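Local coordinates for dual specificity protein phosphatase 12 (Homo sapiens, PDB 4KI9) that dephosphorylates phosphotyrosine, phosphoserine and phosphothreonine in proteins through the catalytic domain that forms this chain, at residues Phe103-Asp108 / Trp134-Tyr139. The protein carries 2 engineered substitutions. Residues are numbered along the deposited sequence; the frame is centred on the assembly and turned at random.
Sequences FLMKTD and WQLKLY
Met105 faces Leu136 where helices 95-108 and 130-141 run side by side, their short segments nearly parallel at 11° and 11.2 Å apart at closest approach. At this spacing long side chains bridge the gap, and no hydrogen bond joins the two segments. Met105 extends across toward Leu136: its SD lies beside Leu136 CD2 at 3.9 Å, and a bend at the last torsion (chi3 63°) carries CE to within 3.3 Å of Leu136 O. The same methyl meets the edge of the Tyr139 ring, CE to CD2 4.2 Å, close to the ring plane. Tyr139, its CG anti to the backbone N (chi1 -163°), projects toward segment 103-108, and its OH meets the aliphatic part of Lys106, 3.3 Å from CD, the two side chains crossing at about a right angle. The polar ends of both converge on Asp69 of helix 68-80, which takes a hydrogen bond with Tyr139 OH and a salt bridge from Lys106 NZ. Leu68 packs on Leu136 and Tyr139, while Ala115 of helix 112-122 touches Met105. The contact thus belongs to the largely buried helical packing of the dual-specificity phosphatase fold, joining the helix that follows the phosphate-binding loop to the later helix 130-141.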
ATOM      1  N   PHE A 103      -2.208  -5.524  -0.155  1.00 16.65           N
ATOM      2  CA  PHE A 103      -2.039  -6.359   1.035  1.00 19.70           C
ATOM      3  C   PHE A 103      -3.262  -7.242   1.286  1.00 19.91           C
ATOM      4  O   PHE A 103      -3.146  -8.431   1.580  1.00 19.22           O
ATOM      5  CB  PHE A 103      -1.806  -5.475   2.251  1.00 18.35           C
ATOM      6  CG  PHE A 103      -1.763  -6.236   3.543  1.00 22.72           C
ATOM      7  CD1 PHE A 103      -0.579  -6.839   3.965  1.00 15.42           C
ATOM      8  CD2 PHE A 103      -2.902  -6.358   4.328  1.00 21.70           C
ATOM      9  CE1 PHE A 103      -0.539  -7.541   5.156  1.00 18.66           C
ATOM     10  CE2 PHE A 103      -2.872  -7.064   5.501  1.00 24.34           C
ATOM     11  CZ  PHE A 103      -1.686  -7.654   5.923  1.00 23.91           C
ATOM     12  N   LEU A 104      -4.439  -6.642   1.186  1.00 22.47           N
ATOM     13  CA  LEU A 104      -5.682  -7.381   1.335  1.00 25.00           C
ATOM     14  C   LEU A 104      -5.779  -8.448   0.256  1.00 26.14           C
ATOM     15  O   LEU A 104      -6.123  -9.581   0.545  1.00 26.39           O
ATOM     16  CB  LEU A 104      -6.886  -6.441   1.266  1.00 24.95           C
ATOM     17  CG  LEU A 104      -7.046  -5.469   2.431  1.00 28.92           C
ATOM     18  CD1 LEU A 104      -8.293  -4.606   2.256  1.00 28.69           C
ATOM     19  CD2 LEU A 104      -7.084  -6.233   3.776  1.00 30.43           C
ATOM     20  N   MET A 105      -5.445  -8.089  -0.981  1.00 20.25           N
ATOM     21  CA  MET A 105      -5.448  -9.047  -2.082  1.00 21.99           C
ATOM     22  C   MET A 105      -4.551 -10.258  -1.808  1.00 20.83           C
ATOM     23  O   MET A 105      -4.980 -11.404  -1.935  1.00 25.64           O
ATOM     24  CB  MET A 105      -5.004  -8.369  -3.390  1.00 27.55           C
ATOM     25  CG  MET A 105      -6.012  -7.370  -3.962  1.00 29.29           C
ATOM     26  SD  MET A 105      -5.340  -6.429  -5.338  1.00 24.15           S
ATOM     27  CE  MET A 105      -5.042  -7.737  -6.526  1.00 21.64           C
ATOM     28  N   LYS A 106      -3.300 -10.010  -1.450  1.00 18.70           N
ATOM     29  CA  LYS A 106      -2.345 -11.103  -1.295  1.00 19.45           C
ATOM     30  C   LYS A 106      -2.612 -11.960  -0.063  1.00 21.48           C
ATOM     31  O   LYS A 106      -2.600 -13.189  -0.154  1.00 21.69           O
ATOM     32  CB  LYS A 106      -0.904 -10.576  -1.303  1.00 20.12           C
ATOM     33  CG  LYS A 106       0.137 -11.681  -1.368  1.00 21.76           C
ATOM     34  CD  LYS A 106       1.551 -11.139  -1.550  1.00 22.68           C
ATOM     35  CE  LYS A 106       2.493 -12.274  -1.930  1.00 21.09           C
ATOM     36  NZ  LYS A 106       3.817 -11.801  -2.411  1.00 28.55           N
ATOM     37  N   THR A 107      -2.870 -11.334   1.084  1.00 21.71           N
ATOM     38  CA  THR A 107      -3.108 -12.103   2.311  1.00 21.75           C
ATOM     39  C   THR A 107      -4.378 -12.956   2.230  1.00 26.03           C
ATOM     40  O   THR A 107      -4.375 -14.129   2.608  1.00 25.40           O
ATOM     41  CB  THR A 107      -3.146 -11.229   3.582  1.00 25.19           C
ATOM     42  OG1 THR A 107      -4.104 -10.174   3.430  1.00 28.22           O
ATOM     43  CG2 THR A 107      -1.777 -10.633   3.864  1.00 23.26           C
ATOM     44  N   ASP A 108      -5.450 -12.368   1.712  1.00 23.94           N
ATOM     45  CA  ASP A 108      -6.725 -13.059   1.618  1.00 27.43           C
ATOM     46  C   ASP A 108      -6.933 -13.799   0.293  1.00 30.88           C
ATOM     47  O   ASP A 108      -7.953 -14.476   0.121  1.00 29.69           O
ATOM     48  CB  ASP A 108      -7.880 -12.072   1.811  1.00 33.10           C
ATOM     49  CG  ASP A 108      -7.887 -11.434   3.179  1.00 38.80           C
ATOM     50  OD1 ASP A 108      -8.579 -10.410   3.349  1.00 45.83           O
ATOM     51  OD2 ASP A 108      -7.197 -11.942   4.083  1.00 41.35           O
ATOM     52  N   TRP A 134      -4.982  -0.669 -12.712  1.00 25.52           N
ATOM     53  CA  TRP A 134      -4.484  -1.592 -13.729  1.00 29.00           C
ATOM     54  C   TRP A 134      -3.343  -2.462 -13.179  1.00 23.79           C
ATOM     55  O   TRP A 134      -3.315  -3.681 -13.377  1.00 24.90           O
ATOM     56  CB  TRP A 134      -4.039  -0.803 -14.964  1.00 29.62           C
ATOM     57  CG  TRP A 134      -3.279  -1.587 -15.985  1.00 30.39           C
ATOM     58  CD1 TRP A 134      -1.960  -1.433 -16.329  1.00 33.83           C
ATOM     59  CD2 TRP A 134      -3.787  -2.643 -16.801  1.00 31.44           C
ATOM     60  NE1 TRP A 134      -1.625  -2.331 -17.317  1.00 38.12           N
ATOM     61  CE2 TRP A 134      -2.727  -3.086 -17.619  1.00 35.46           C
ATOM     62  CE3 TRP A 134      -5.038  -3.258 -16.923  1.00 41.56           C
ATOM     63  CZ2 TRP A 134      -2.882  -4.116 -18.545  1.00 47.68           C
ATOM     64  CZ3 TRP A 134      -5.189  -4.284 -17.842  1.00 49.02           C
ATOM     65  CH2 TRP A 134      -4.117  -4.703 -18.642  1.00 47.09           C
ATOM     66  N   GLN A 135      -2.419  -1.835 -12.466  1.00 22.45           N
ATOM     67  CA  GLN A 135      -1.310  -2.565 -11.840  1.00 17.59           C
ATOM     68  C   GLN A 135      -1.778  -3.636 -10.868  1.00 18.53           C
ATOM     69  O   GLN A 135      -1.226  -4.730 -10.836  1.00 24.24           O
ATOM     70  CB  GLN A 135      -0.322  -1.588 -11.162  1.00 16.61           C
ATOM     71  CG  GLN A 135       0.494  -0.789 -12.192  1.00 19.49           C
ATOM     72  CD  GLN A 135       1.201   0.407 -11.586  1.00 25.57           C
ATOM     73  OE1 GLN A 135       1.799   0.318 -10.509  1.00 25.15           O
ATOM     74  NE2 GLN A 135       1.132   1.538 -12.273  1.00 24.39           N
ATOM     75  N   LEU A 136      -2.802  -3.340 -10.077  1.00 21.25           N
ATOM     76  CA  LEU A 136      -3.334  -4.356  -9.172  1.00 21.46           C
ATOM     77  C   LEU A 136      -4.032  -5.494  -9.919  1.00 24.39           C
ATOM     78  O   LEU A 136      -4.045  -6.637  -9.453  1.00 22.41           O
ATOM     79  CB  LEU A 136      -4.269  -3.739  -8.133  1.00 21.99           C
ATOM     80  CG  LEU A 136      -3.558  -2.897  -7.079  1.00 26.96           C
ATOM     81  CD1 LEU A 136      -4.579  -2.233  -6.175  1.00 24.12           C
ATOM     82  CD2 LEU A 136      -2.613  -3.766  -6.264  1.00 22.82           C
ATOM     83  N   LYS A 137      -4.609  -5.190 -11.081  1.00 22.26           N
ATOM     84  CA  LYS A 137      -5.192  -6.244 -11.907  1.00 21.97           C
ATOM     85  C   LYS A 137      -4.094  -7.166 -12.421  1.00 22.22           C
ATOM     86  O   LYS A 137      -4.253  -8.387 -12.429  1.00 18.67           O
ATOM     87  CB  LYS A 137      -6.023  -5.640 -13.057  1.00 23.64           C
ATOM     88  CG  LYS A 137      -7.310  -5.025 -12.538  1.00 30.89           C
ATOM     89  CD  LYS A 137      -8.171  -4.426 -13.643  1.00 37.23           C
ATOM     90  CE  LYS A 137      -9.396  -3.771 -13.037  1.00 44.47           C
ATOM     91  NZ  LYS A 137      -9.995  -2.751 -13.934  1.00 51.41           N
ATOM     92  N   LEU A 138      -2.957  -6.581 -12.804  1.00 17.65           N
ATOM     93  CA  LEU A 138      -1.806  -7.373 -13.226  1.00 22.78           C
ATOM     94  C   LEU A 138      -1.275  -8.229 -12.081  1.00 19.94           C
ATOM     95  O   LEU A 138      -0.929  -9.383 -12.279  1.00 21.23           O
ATOM     96  CB  LEU A 138      -0.685  -6.476 -13.742  1.00 19.56           C
ATOM     97  CG  LEU A 138      -1.044  -5.600 -14.948  1.00 27.55           C
ATOM     98  CD1 LEU A 138       0.206  -4.992 -15.503  1.00 22.00           C
ATOM     99  CD2 LEU A 138      -1.783  -6.391 -16.027  1.00 28.95           C
ATOM    100  N   TYR A 139      -1.196  -7.634 -10.893  1.00 21.50           N
ATOM    101  CA  TYR A 139      -0.802  -8.333  -9.669  1.00 20.39           C
ATOM    102  C   TYR A 139      -1.656  -9.586  -9.434  1.00 20.62           C
ATOM    103  O   TYR A 139      -1.122 -10.660  -9.195  1.00 17.52           O
ATOM    104  CB  TYR A 139      -0.936  -7.372  -8.487  1.00 18.33           C
ATOM    105  CG  TYR A 139      -0.206  -7.744  -7.200  1.00 17.40           C
ATOM    106  CD1 TYR A 139       1.155  -8.049  -7.201  1.00 17.53           C
ATOM    107  CD2 TYR A 139      -0.870  -7.704  -5.977  1.00 17.86           C
ATOM    108  CE1 TYR A 139       1.831  -8.340  -6.015  1.00 21.35           C
ATOM    109  CE2 TYR A 139      -0.208  -7.998  -4.782  1.00 21.34           C
ATOM    110  CZ  TYR A 139       1.140  -8.301  -4.811  1.00 25.23           C
ATOM    111  OH  TYR A 139       1.801  -8.584  -3.638  1.00 26.41           O
TER